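Amino acid amide racemase (PDB 6GIO) is a pyridoxal-5'-phosphate-binding protein of the class-III aminotransferase family, with the fold of the PLP-dependent aminotransferase clan and two protein chains in its assembly. Local coordinates at residues A373-R378 and Q418-V423; G354-S359 and A393-F398; R104-G109 and A277-Q282. One frame throughout, in Å; residues are numbered along the deposited sequence.

Contact 1: A373-R378 and Q418-V423; sequences AKIIYR and QAIGDV
R378 and D422 join two helices of the C-terminal part of this class-III aminotransferase fold, 369-382 and 406-424. The two segments cross obliquely, with 126° between their N-to-C directions, and their axes come within 8.4 Å. The aliphatic part of R378 lies against A419, its CG facing A419 CA.

The polar component is a salt bridge in which two guanidinium nitrogens share one oxygen. R378 NE donates to D422 OD2 at 2.9 Å in a fairly straight bond that meets the anti side of the carboxylate. The second bond, from R378 NH2 to the same OD2, is longer at 3.3 Å and comes from above the carboxylate plane. OD2 lies at the edge of the guanidinium, close to its plane, and R378 NH1 turns instead to Q381. K374 also leads its charged end away from the partner helix, to D430.

The apolar component is made by I375, A419, I420 and V423. I375 CG2 approaches I420 CG1 at 4.1 Å, while the side chains of I375 and V423 cross at about a right angle. A419 CB rests 3.7 Å from I375 O. V423 packs against the backbone of the partner helix: with CG2 anti to its carbonyl carbon, that methyl lies 3.5 Å from K374 CB and 3.4 Å from K374 O.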
ATOM      1  N   ALA C 373      -8.115 -25.161 -13.819  1.00 28.36           N
ATOM      2  CA  ALA C 373      -7.004 -24.446 -14.495  1.00 30.66           C
ATOM      3  C   ALA C 373      -7.028 -24.591 -16.024  1.00 29.90           C
ATOM      4  O   ALA C 373      -6.722 -23.648 -16.732  1.00 26.84           O
ATOM      5  CB  ALA C 373      -5.636 -24.882 -13.944  1.00 28.96           C
ATOM      6  N   LYS C 374      -7.428 -25.758 -16.517  1.00 30.07           N
ATOM      7  CA  LYS C 374      -7.520 -25.998 -17.940  1.00 30.48           C
ATOM      8  C   LYS C 374      -8.624 -25.185 -18.543  1.00 28.96           C
ATOM      9  O   LYS C 374      -8.502 -24.718 -19.672  1.00 28.55           O
ATOM     10  CB  LYS C 374      -7.776 -27.483 -18.242  1.00 32.10           C
ATOM     11  CG  LYS C 374      -6.535 -28.328 -18.099  1.00 34.38           C
ATOM     12  CD  LYS C 374      -6.823 -29.766 -18.447  1.00 36.22           C
ATOM     13  CE  LYS C 374      -5.581 -30.599 -18.210  1.00 41.84           C
ATOM     14  NZ  LYS C 374      -5.759 -31.995 -18.699  1.00 46.07           N
ATOM     15  N   ILE C 375      -9.729 -25.035 -17.820  1.00 25.62           N
ATOM     16  CA  ILE C 375     -10.817 -24.193 -18.320  1.00 26.18           C
ATOM     17  C   ILE C 375     -10.358 -22.718 -18.481  1.00 27.02           C
ATOM     18  O   ILE C 375     -10.662 -22.064 -19.494  1.00 27.56           O
ATOM     19  CB  ILE C 375     -12.061 -24.304 -17.417  1.00 26.76           C
ATOM     20  CG1 ILE C 375     -12.640 -25.730 -17.526  1.00 27.06           C
ATOM     21  CG2 ILE C 375     -13.097 -23.266 -17.802  1.00 26.39           C
ATOM     22  CD1 ILE C 375     -13.625 -26.071 -16.442  1.00 27.20           C
ATOM     23  N   ILE C 376      -9.624 -22.190 -17.501  1.00 27.69           N
ATOM     24  CA  ILE C 376      -9.069 -20.820 -17.604  1.00 28.12           C
ATOM     25  C   ILE C 376      -8.085 -20.694 -18.787  1.00 27.81           C
ATOM     26  O   ILE C 376      -8.098 -19.708 -19.533  1.00 23.05           O
ATOM     27  CB  ILE C 376      -8.266 -20.418 -16.340  1.00 27.96           C
ATOM     28  CG1 ILE C 376      -9.083 -20.575 -15.058  1.00 33.11           C
ATOM     29  CG2 ILE C 376      -7.789 -18.995 -16.457  1.00 28.57           C
ATOM     30  CD1 ILE C 376     -10.321 -19.738 -14.988  1.00 37.76           C
ATOM     31  N   TYR C 377      -7.197 -21.678 -18.909  1.00 28.68           N
ATOM     32  CA  TYR C 377      -6.206 -21.666 -19.988  1.00 30.14           C
ATOM     33  C   TYR C 377      -6.865 -21.718 -21.361  1.00 29.69           C
ATOM     34  O   TYR C 377      -6.501 -20.986 -22.294  1.00 31.41           O
ATOM     35  CB  TYR C 377      -5.269 -22.843 -19.850  1.00 33.94           C
ATOM     36  CG  TYR C 377      -4.285 -22.905 -20.966  1.00 37.02           C
ATOM     37  CD1 TYR C 377      -3.111 -22.187 -20.902  1.00 39.07           C
ATOM     38  CD2 TYR C 377      -4.522 -23.694 -22.083  1.00 40.25           C
ATOM     39  CE1 TYR C 377      -2.186 -22.240 -21.924  1.00 41.50           C
ATOM     40  CE2 TYR C 377      -3.601 -23.755 -23.113  1.00 44.24           C
ATOM     41  CZ  TYR C 377      -2.440 -23.018 -23.024  1.00 43.96           C
ATOM     42  OH  TYR C 377      -1.535 -23.067 -24.046  1.00 49.41           O
ATOM     43  N   ARG C 378      -7.842 -22.582 -21.509  1.00 28.01           N
ATOM     44  CA  ARG C 378      -8.550 -22.633 -22.772  1.00 28.01           C
ATOM     45  C   ARG C 378      -9.368 -21.363 -23.007  1.00 27.87           C
ATOM     46  O   ARG C 378      -9.486 -20.904 -24.154  1.00 29.15           O
ATOM     47  CB  ARG C 378      -9.424 -23.876 -22.846  1.00 27.45           C
ATOM     48  CG  ARG C 378     -10.115 -24.109 -24.178  1.00 28.75           C
ATOM     49  CD  ARG C 378      -9.086 -24.280 -25.292  1.00 29.29           C
ATOM     50  NE  ARG C 378      -9.723 -24.544 -26.574  1.00 31.12           N
ATOM     51  CZ  ARG C 378      -9.105 -24.432 -27.754  1.00 31.14           C
ATOM     52  NH1 ARG C 378      -7.836 -24.035 -27.818  1.00 31.45           N
ATOM     53  NH2 ARG C 378      -9.765 -24.677 -28.862  1.00 31.95           N
ATOM     54  N   GLN C 418     -17.453 -23.050 -24.682  1.00 29.88           N
ATOM     55  CA  GLN C 418     -16.493 -23.766 -25.505  1.00 29.13           C
ATOM     56  C   GLN C 418     -15.303 -24.253 -24.698  1.00 30.67           C
ATOM     57  O   GLN C 418     -14.774 -25.349 -24.957  1.00 30.00           O
ATOM     58  CB  GLN C 418     -16.024 -22.865 -26.653  1.00 31.73           C
ATOM     59  CG  GLN C 418     -15.179 -23.615 -27.687  1.00 32.63           C
ATOM     60  CD  GLN C 418     -15.997 -24.624 -28.473  1.00 34.83           C
ATOM     61  OE1 GLN C 418     -15.599 -25.771 -28.661  1.00 39.92           O
ATOM     62  NE2 GLN C 418     -17.154 -24.204 -28.905  1.00 35.99           N
ATOM     63  N   ALA C 419     -14.859 -23.445 -23.727  1.00 28.38           N
ATOM     64  CA  ALA C 419     -13.698 -23.830 -22.914  1.00 29.51           C
ATOM     65  C   ALA C 419     -13.994 -25.073 -22.019  1.00 27.67           C
ATOM     66  O   ALA C 419     -13.195 -26.001 -21.942  1.00 26.32           O
ATOM     67  CB  ALA C 419     -13.180 -22.648 -22.081  1.00 28.69           C
ATOM     68  N   ILE C 420     -15.148 -25.071 -21.359  1.00 28.35           N
ATOM     69  CA  ILE C 420     -15.591 -26.215 -20.522  1.00 26.99           C
ATOM     70  C   ILE C 420     -15.712 -27.497 -21.364  1.00 29.21           C
ATOM     71  O   ILE C 420     -15.253 -28.561 -20.957  1.00 30.48           O
ATOM     72  CB  ILE C 420     -16.942 -25.924 -19.855  1.00 23.99           C
ATOM     73  CG1 ILE C 420     -16.779 -24.803 -18.830  1.00 26.17           C
ATOM     74  CG2 ILE C 420     -17.444 -27.158 -19.150  1.00 24.51           C
ATOM     75  CD1 ILE C 420     -18.051 -24.279 -18.211  1.00 26.90           C
ATOM     76  N   GLY C 421     -16.333 -27.369 -22.536  1.00 29.74           N
ATOM     77  CA  GLY C 421     -16.531 -28.486 -23.440  1.00 30.88           C
ATOM     78  C   GLY C 421     -15.216 -29.027 -23.908  1.00 30.44           C
ATOM     79  O   GLY C 421     -15.019 -30.230 -23.918  1.00 36.12           O
ATOM     80  N   ASP C 422     -14.299 -28.148 -24.292  1.00 33.10           N
ATOM     81  CA  ASP C 422     -13.002 -28.598 -24.839  1.00 34.11           C
ATOM     82  C   ASP C 422     -12.209 -29.310 -23.756  1.00 35.18           C
ATOM     83  O   ASP C 422     -11.493 -30.255 -24.031  1.00 34.81           O
ATOM     84  CB  ASP C 422     -12.173 -27.425 -25.373  1.00 34.67           C
ATOM     85  CG  ASP C 422     -12.760 -26.802 -26.642  1.00 33.19           C
ATOM     86  OD1 ASP C 422     -13.654 -27.388 -27.249  1.00 36.44           O
ATOM     87  OD2 ASP C 422     -12.311 -25.720 -27.047  1.00 35.25           O
ATOM     88  N   VAL C 423     -12.312 -28.836 -22.514  1.00 33.24           N
ATOM     89  CA  VAL C 423     -11.564 -29.473 -21.432  1.00 33.16           C
ATOM     90  C   VAL C 423     -12.159 -30.852 -21.063  1.00 33.35           C
ATOM     91  O   VAL C 423     -11.411 -31.827 -20.856  1.00 38.54           O
ATOM     92  CB  VAL C 423     -11.444 -28.550 -20.208  1.00 32.19           C
ATOM     93  CG1 VAL C 423     -11.025 -29.332 -18.968  1.00 32.20           C
ATOM     94  CG2 VAL C 423     -10.469 -27.405 -20.522  1.00 31.31           C
TER

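Contact 2: G354-S359 and A393-F398; sequences GVDLVS and ANVLEF
N394 ND2 reaches across to the backbone of L357, donating to L357 O at 2.9 Å in a nearly straight bond, 175° at the hydrogen. The acceptor lies in the amide plane of N394. The same nitrogen is 2.8 Å from D356 OD1, with the carboxylate and amide planes 75° apart. With chi1 at 71°, CG of N394 sits between its own backbone N and carbonyl carbon, and the amide folds back toward the neighbouring strand.

N394 also offers its backbone: L357 N donates to N394 O at 2.9 Å, nearly along the C=O axis. Strands 352-357 and 395-398 are neighbours in a mixed sheet of the C-terminal part of the fold. Here V355 and L396 form an antiparallel hydrogen-bonded pair, in which V355 N meets L396 O in the carbonyl plane, whereas L396 N approaches V355 O tilted from it.

V355 and L396 share one face, where apolar contacts gather, joined by F398 and L357. V355 CG2 touches the edge of the F398 ring, 3.7 Å from F398 CE2, and L357 CD1 meets L396 CD2 at 3.9 Å. On the other face D356 lies beside V395, and its OD2 forms salt bridges with R347 and R174; E397 bridges to K241, a residue of the pyridoxal-5'-phosphate pocket. The two arginines probably favour a charged carboxylate at D356, so this buried pairing sets an apolar face against a mixed one, and the amide of N394 continues the ladder just before strand 395-398 begins.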
ATOM      1  N   GLY C 354     -19.939 -16.180  -9.532  1.00 20.43           N
ATOM      2  CA  GLY C 354     -19.143 -17.400  -9.376  1.00 21.79           C
ATOM      3  C   GLY C 354     -19.803 -18.593 -10.027  1.00 20.99           C
ATOM      4  O   GLY C 354     -21.017 -18.741  -9.952  1.00 20.81           O
ATOM      5  N   VAL C 355     -18.994 -19.441 -10.647  1.00 22.12           N
ATOM      6  CA  VAL C 355     -19.460 -20.712 -11.185  1.00 23.85           C
ATOM      7  C   VAL C 355     -18.768 -21.904 -10.523  1.00 22.81           C
ATOM      8  O   VAL C 355     -17.595 -22.161 -10.759  1.00 23.97           O
ATOM      9  CB  VAL C 355     -19.243 -20.769 -12.720  1.00 27.66           C
ATOM     10  CG1 VAL C 355     -19.786 -22.080 -13.289  1.00 28.83           C
ATOM     11  CG2 VAL C 355     -19.929 -19.592 -13.393  1.00 27.84           C
ATOM     12  N   ASP C 356     -19.508 -22.665  -9.712  1.00 22.26           N
ATOM     13  CA  ASP C 356     -18.934 -23.731  -8.906  1.00 21.54           C
ATOM     14  C   ASP C 356     -18.818 -25.058  -9.711  1.00 23.20           C
ATOM     15  O   ASP C 356     -19.832 -25.648 -10.110  1.00 24.04           O
ATOM     16  CB  ASP C 356     -19.821 -23.908  -7.677  1.00 23.13           C
ATOM     17  CG  ASP C 356     -19.168 -24.726  -6.627  1.00 23.90           C
ATOM     18  OD1 ASP C 356     -18.646 -25.806  -6.977  1.00 24.62           O
ATOM     19  OD2 ASP C 356     -19.125 -24.251  -5.477  1.00 22.04           O
ATOM     20  N   LEU C 357     -17.604 -25.495 -10.001  1.00 22.27           N
ATOM     21  CA  LEU C 357     -17.387 -26.683 -10.784  1.00 22.43           C
ATOM     22  C   LEU C 357     -17.343 -27.915  -9.880  1.00 25.10           C
ATOM     23  O   LEU C 357     -16.658 -27.919  -8.849  1.00 24.77           O
ATOM     24  CB  LEU C 357     -16.071 -26.591 -11.553  1.00 22.07           C
ATOM     25  CG  LEU C 357     -15.909 -25.347 -12.398  1.00 21.58           C
ATOM     26  CD1 LEU C 357     -14.587 -25.364 -13.096  1.00 20.36           C
ATOM     27  CD2 LEU C 357     -17.029 -25.235 -13.421  1.00 22.57           C
ATOM     28  N   VAL C 358     -18.094 -28.940 -10.257  1.00 25.45           N
ATOM     29  CA  VAL C 358     -18.222 -30.150  -9.433  1.00 26.05           C
ATOM     30  C   VAL C 358     -17.928 -31.411 -10.247  1.00 27.13           C
ATOM     31  O   VAL C 358     -18.324 -31.512 -11.392  1.00 26.47           O
ATOM     32  CB  VAL C 358     -19.609 -30.272  -8.827  1.00 26.34           C
ATOM     33  CG1 VAL C 358     -19.900 -29.112  -7.862  1.00 27.36           C
ATOM     34  CG2 VAL C 358     -20.686 -30.350  -9.907  1.00 25.23           C
ATOM     35  N   SER C 359     -17.233 -32.370  -9.654  1.00 27.85           N
ATOM     36  CA  SER C 359     -16.992 -33.650 -10.321  1.00 29.92           C
ATOM     37  C   SER C 359     -18.204 -34.559 -10.207  1.00 29.41           C
ATOM     38  O   SER C 359     -18.285 -35.559 -10.917  1.00 28.84           O
ATOM     39  CB  SER C 359     -15.732 -34.346  -9.776  1.00 30.35           C
ATOM     40  OG  SER C 359     -15.813 -34.589  -8.382  1.00 32.76           O
ATOM     41  N   ALA C 393     -10.606 -24.434  -4.764  1.00 28.86           N
ATOM     42  CA  ALA C 393      -9.961 -24.132  -6.039  1.00 30.10           C
ATOM     43  C   ALA C 393     -10.791 -24.540  -7.285  1.00 30.61           C
ATOM     44  O   ALA C 393     -10.233 -25.003  -8.298  1.00 29.85           O
ATOM     45  CB  ALA C 393      -8.602 -24.791  -6.096  1.00 32.28           C
ATOM     46  N   ASN C 394     -12.108 -24.378  -7.187  1.00 27.19           N
ATOM     47  CA  ASN C 394     -13.036 -24.908  -8.178  1.00 26.30           C
ATOM     48  C   ASN C 394     -14.162 -23.929  -8.592  1.00 24.97           C
ATOM     49  O   ASN C 394     -15.103 -24.337  -9.255  1.00 24.48           O
ATOM     50  CB  ASN C 394     -13.663 -26.152  -7.590  1.00 25.03           C
ATOM     51  CG  ASN C 394     -14.625 -25.820  -6.488  1.00 25.85           C
ATOM     52  OD1 ASN C 394     -14.243 -25.146  -5.511  1.00 24.33           O
ATOM     53  ND2 ASN C 394     -15.880 -26.274  -6.628  1.00 22.38           N
ATOM     54  N   VAL C 395     -14.108 -22.666  -8.155  1.00 25.50           N
ATOM     55  CA  VAL C 395     -15.140 -21.681  -8.494  1.00 24.58           C
ATOM     56  C   VAL C 395     -14.537 -20.697  -9.510  1.00 24.01           C
ATOM     57  O   VAL C 395     -13.639 -19.916  -9.160  1.00 22.22           O
ATOM     58  CB  VAL C 395     -15.633 -20.864  -7.258  1.00 25.00           C
ATOM     59  CG1 VAL C 395     -16.816 -20.001  -7.649  1.00 25.69           C
ATOM     60  CG2 VAL C 395     -16.054 -21.738  -6.109  1.00 24.55           C
ATOM     61  N   LEU C 396     -15.026 -20.733 -10.760  1.00 23.51           N
ATOM     62  CA  LEU C 396     -14.672 -19.752 -11.750  1.00 22.41           C
ATOM     63  C   LEU C 396     -15.199 -18.424 -11.254  1.00 23.66           C
ATOM     64  O   LEU C 396     -16.348 -18.329 -10.825  1.00 23.65           O
ATOM     65  CB  LEU C 396     -15.283 -20.078 -13.109  1.00 23.35           C
ATOM     66  CG  LEU C 396     -14.956 -21.433 -13.731  1.00 23.57           C
ATOM     67  CD1 LEU C 396     -15.600 -21.520 -15.083  1.00 23.78           C
ATOM     68  CD2 LEU C 396     -13.477 -21.688 -13.781  1.00 23.83           C
ATOM     69  N   GLU C 397     -14.341 -17.406 -11.309  1.00 25.80           N
ATOM     70  CA  GLU C 397     -14.686 -16.040 -10.897  1.00 27.11           C
ATOM     71  C   GLU C 397     -14.844 -15.107 -12.115  1.00 25.08           C
ATOM     72  O   GLU C 397     -13.965 -15.066 -13.006  1.00 24.50           O
ATOM     73  CB  GLU C 397     -13.582 -15.465  -9.985  1.00 30.17           C
ATOM     74  CG  GLU C 397     -13.777 -13.980  -9.714  1.00 33.28           C
ATOM     75  CD  GLU C 397     -12.890 -13.447  -8.611  1.00 36.96           C
ATOM     76  OE1 GLU C 397     -11.870 -12.809  -8.888  1.00 39.24           O
ATOM     77  OE2 GLU C 397     -13.240 -13.636  -7.453  1.00 43.35           O
ATOM     78  N   PHE C 398     -15.959 -14.381 -12.141  1.00 23.07           N
ATOM     79  CA  PHE C 398     -16.238 -13.372 -13.173  1.00 22.33           C
ATOM     80  C   PHE C 398     -16.524 -12.049 -12.480  1.00 23.74           C
ATOM     81  O   PHE C 398     -17.561 -11.877 -11.794  1.00 23.52           O
ATOM     82  CB  PHE C 398     -17.399 -13.791 -14.080  1.00 23.82           C
ATOM     83  CG  PHE C 398     -17.145 -15.090 -14.809  1.00 23.94           C
ATOM     84  CD1 PHE C 398     -16.252 -15.150 -15.854  1.00 25.93           C
ATOM     85  CD2 PHE C 398     -17.749 -16.247 -14.405  1.00 25.08           C
ATOM     86  CE1 PHE C 398     -15.965 -16.356 -16.508  1.00 26.01           C
ATOM     87  CE2 PHE C 398     -17.478 -17.453 -15.054  1.00 27.34           C
ATOM     88  CZ  PHE C 398     -16.586 -17.513 -16.111  1.00 25.20           C
TER

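Contact 3: R104-G109 and A277-Q282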
ATOM      1  N   ARG C 104     -18.414  11.150  11.353  1.00 26.26           N
ATOM      2  CA  ARG C 104     -17.616  10.088  10.749  1.00 25.75           C
ATOM      3  C   ARG C 104     -16.412  10.730  10.049  1.00 24.03           C
ATOM      4  O   ARG C 104     -16.421  11.927   9.728  1.00 25.29           O
ATOM      5  CB  ARG C 104     -18.436   9.285   9.735  1.00 25.70           C
ATOM      6  CG  ARG C 104     -19.690   8.655  10.326  1.00 27.80           C
ATOM      7  CD  ARG C 104     -20.468   7.866   9.295  1.00 29.03           C
ATOM      8  NE  ARG C 104     -21.003   8.757   8.284  1.00 28.59           N
ATOM      9  CZ  ARG C 104     -21.223   8.448   7.025  1.00 29.35           C
ATOM     10  NH1 ARG C 104     -20.984   7.238   6.558  1.00 32.97           N
ATOM     11  NH2 ARG C 104     -21.701   9.369   6.226  1.00 33.14           N
ATOM     12  N   ARG C 105     -15.367   9.952   9.853  1.00 22.22           N
ATOM     13  CA  ARG C 105     -14.198  10.414   9.103  1.00 22.40           C
ATOM     14  C   ARG C 105     -13.667   9.273   8.229  1.00 22.45           C
ATOM     15  O   ARG C 105     -14.027   8.080   8.404  1.00 19.62           O
ATOM     16  CB  ARG C 105     -13.092  10.862  10.039  1.00 22.14           C
ATOM     17  CG  ARG C 105     -13.484  11.921  11.056  1.00 23.23           C
ATOM     18  CD  ARG C 105     -13.667  13.269  10.399  1.00 24.46           C
ATOM     19  NE  ARG C 105     -13.903  14.362  11.327  1.00 26.29           N
ATOM     20  CZ  ARG C 105     -15.089  14.741  11.805  1.00 28.56           C
ATOM     21  NH1 ARG C 105     -16.182  14.100  11.461  1.00 29.00           N
ATOM     22  NH2 ARG C 105     -15.173  15.786  12.636  1.00 27.63           N
ATOM     23  N   VAL C 106     -12.762   9.680   7.337  1.00 21.48           N
ATOM     24  CA  VAL C 106     -12.209   8.841   6.292  1.00 19.92           C
ATOM     25  C   VAL C 106     -10.686   8.824   6.365  1.00 19.76           C
ATOM     26  O   VAL C 106     -10.037   9.861   6.501  1.00 22.38           O
ATOM     27  CB  VAL C 106     -12.592   9.392   4.943  1.00 18.78           C
ATOM     28  CG1 VAL C 106     -12.182   8.417   3.838  1.00 18.49           C
ATOM     29  CG2 VAL C 106     -14.089   9.653   4.948  1.00 19.38           C
ATOM     30  N   TRP C 107     -10.127   7.639   6.318  1.00 18.83           N
ATOM     31  CA  TRP C 107      -8.694   7.468   6.190  1.00 19.00           C
ATOM     32  C   TRP C 107      -8.508   6.889   4.839  1.00 17.46           C
ATOM     33  O   TRP C 107      -9.295   6.093   4.435  1.00 17.31           O
ATOM     34  CB  TRP C 107      -8.220   6.471   7.256  1.00 19.94           C
ATOM     35  CG  TRP C 107      -6.832   5.925   7.148  1.00 19.71           C
ATOM     36  CD1 TRP C 107      -5.748   6.374   7.810  1.00 19.59           C
ATOM     37  CD2 TRP C 107      -6.404   4.758   6.397  1.00 19.86           C
ATOM     38  NE1 TRP C 107      -4.654   5.593   7.495  1.00 21.72           N
ATOM     39  CE2 TRP C 107      -5.033   4.586   6.646  1.00 20.21           C
ATOM     40  CE3 TRP C 107      -7.055   3.846   5.532  1.00 20.82           C
ATOM     41  CZ2 TRP C 107      -4.283   3.537   6.083  1.00 19.47           C
ATOM     42  CZ3 TRP C 107      -6.272   2.795   4.943  1.00 20.03           C
ATOM     43  CH2 TRP C 107      -4.910   2.679   5.231  1.00 19.16           C
ATOM     44  N   PHE C 108      -7.420   7.235   4.174  1.00 19.07           N
ATOM     45  CA  PHE C 108      -7.058   6.646   2.881  1.00 18.78           C
ATOM     46  C   PHE C 108      -5.810   5.793   2.906  1.00 17.87           C
ATOM     47  O   PHE C 108      -4.865   6.093   3.639  1.00 18.51           O
ATOM     48  CB  PHE C 108      -6.810   7.764   1.877  1.00 20.35           C
ATOM     49  CG  PHE C 108      -8.061   8.451   1.427  1.00 21.05           C
ATOM     50  CD1 PHE C 108      -9.004   7.771   0.646  1.00 21.09           C
ATOM     51  CD2 PHE C 108      -8.325   9.772   1.815  1.00 21.23           C
ATOM     52  CE1 PHE C 108     -10.178   8.387   0.247  1.00 20.60           C
ATOM     53  CE2 PHE C 108      -9.479  10.408   1.382  1.00 21.62           C
ATOM     54  CZ  PHE C 108     -10.421   9.718   0.617  1.00 20.78           C
ATOM     55  N   GLY C 109      -5.766   4.777   2.038  1.00 17.61           N
ATOM     56  CA  GLY C 109      -4.553   3.974   1.894  1.00 17.17           C
ATOM     57  C   GLY C 109      -4.424   3.550   0.462  1.00 17.43           C
ATOM     58  O   GLY C 109      -5.016   4.183  -0.427  1.00 17.89           O
ATOM     59  N   ALA C 277      -9.883   2.883   1.293  1.00 18.29           N
ATOM     60  CA  ALA C 277     -10.400   3.796   2.307  1.00 20.87           C
ATOM     61  C   ALA C 277     -11.101   3.080   3.424  1.00 21.00           C
ATOM     62  O   ALA C 277     -11.622   1.991   3.219  1.00 21.42           O
ATOM     63  CB  ALA C 277     -11.312   4.833   1.708  1.00 21.50           C
ATOM     64  N   VAL C 278     -11.131   3.733   4.589  1.00 20.58           N
ATOM     65  CA  VAL C 278     -11.874   3.276   5.746  1.00 20.75           C
ATOM     66  C   VAL C 278     -12.799   4.414   6.187  1.00 20.96           C
ATOM     67  O   VAL C 278     -12.379   5.564   6.410  1.00 19.42           O
ATOM     68  CB  VAL C 278     -10.948   2.887   6.914  1.00 20.65           C
ATOM     69  CG1 VAL C 278     -11.745   2.471   8.139  1.00 20.29           C
ATOM     70  CG2 VAL C 278     -10.025   1.743   6.516  1.00 22.62           C
ATOM     71  N   VAL C 279     -14.077   4.110   6.282  1.00 22.06           N
ATOM     72  CA  VAL C 279     -15.068   5.116   6.741  1.00 21.73           C
ATOM     73  C   VAL C 279     -15.521   4.607   8.076  1.00 21.40           C
ATOM     74  O   VAL C 279     -15.875   3.447   8.181  1.00 22.96           O
ATOM     75  CB  VAL C 279     -16.279   5.238   5.778  1.00 22.23           C
ATOM     76  CG1 VAL C 279     -17.335   6.182   6.321  1.00 22.22           C
ATOM     77  CG2 VAL C 279     -15.797   5.748   4.445  1.00 22.34           C
ATOM     78  N   GLY C 280     -15.425   5.440   9.104  1.00 20.96           N
ATOM     79  CA  GLY C 280     -15.711   5.002  10.433  1.00 21.06           C
ATOM     80  C   GLY C 280     -16.219   6.139  11.291  1.00 21.27           C
ATOM     81  O   GLY C 280     -16.265   7.265  10.833  1.00 22.69           O
ATOM     82  N   PRO C 281     -16.642   5.835  12.517  1.00 21.36           N
ATOM     83  CA  PRO C 281     -17.165   6.906  13.371  1.00 24.89           C
ATOM     84  C   PRO C 281     -15.981   7.764  13.874  1.00 25.65           C
ATOM     85  O   PRO C 281     -14.854   7.259  13.959  1.00 23.60           O
ATOM     86  CB  PRO C 281     -17.867   6.168  14.528  1.00 22.20           C
ATOM     87  CG  PRO C 281     -17.487   4.746  14.420  1.00 23.20           C
ATOM     88  CD  PRO C 281     -16.662   4.519  13.179  1.00 22.65           C
ATOM     89  N   GLN C 282     -16.231   9.034  14.193  1.00 26.66           N
ATOM     90  CA  GLN C 282     -15.142   9.959  14.562  1.00 27.97           C
ATOM     91  C   GLN C 282     -14.366   9.543  15.821  1.00 25.01           C
ATOM     92  O   GLN C 282     -13.137   9.638  15.882  1.00 22.49           O
ATOM     93  CB  GLN C 282     -15.665  11.392  14.720  1.00 30.94           C
ATOM     94  CG  GLN C 282     -14.548  12.357  15.065  1.00 34.40           C
ATOM     95  CD  GLN C 282     -15.023  13.754  15.294  1.00 43.33           C
ATOM     96  OE1 GLN C 282     -16.164  13.981  15.733  1.00 49.80           O
ATOM     97  NE2 GLN C 282     -14.146  14.729  14.996  1.00 47.25           N
TER
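W107 and V278 fit together on one face of an antiparallel strand pair, W107 CE3 lying 3.8 Å from V278 CG2 as the two side chains pass obliquely. CG of the tryptophan is anti to its backbone N (chi1 168°), and the indole is directed so that G109 N lies over one face, toward the rim.

The opposite face sets small side chains, V106, A277 and V279, beside the F108 ring. The methyl of A277 faces the notch formed by F108 and V106, its CB 3.9 Å from F108 CD1 and 4.3 Å from V106 CG1. V106 CG1 also lies over one face of the F108 ring, and V106 CG2 meets V279 CG2 at 4.3 Å.

At the R105 end, the partner is a glycine. G280 brings no side chain to the face where R105 lies, and the two exchange backbone bonds. Beyond it Q282 runs alongside R105 in the same direction, its amide carbon CD 3.3 Å above one guanidinium face of R105, with the planes 38° apart. Separate acceptors hold the two groups: R105 NH1 reaches R104 O and E103, and Q282 NE2 reaches D286.

The mixed sheet is that of the large domain of fold-type-I PLP enzymes, with strand 276-281 antiparallel to its neighbours and W107 about 9 Å from pyridoxal-5'-phosphate. Strand 104-109 is outermost within this chain, but V106 makes backbone hydrogen bonds with the second subunit, whose I15 and I18 touch F108 and W107. Helix 85-97 packs against V106, F108 and V279, and helix 112-127 against W107 and V278.

Contacts 1 and 2 belong to one packed unit, whereas contact 3 lies in a different sheet on the opposite side of the chain's centre, about 34 Å from contact 2 between centres. Strand 352-357 leads to helix 369-382 and strand 395-398 to helix 406-424, and helix 369-382 packs on the sheet: I375 CD1 meets L357 CD1 at 3.6 Å. Contact 1 is partly buried and relies on side chains for its polar bonds, with no backbone pairing, combining apolar packing with a salt bridge. Contacts 2 and 3 are buried strand pairs tied mainly through the backbone; the former adds a side-chain amide bond, the latter a subunit interface.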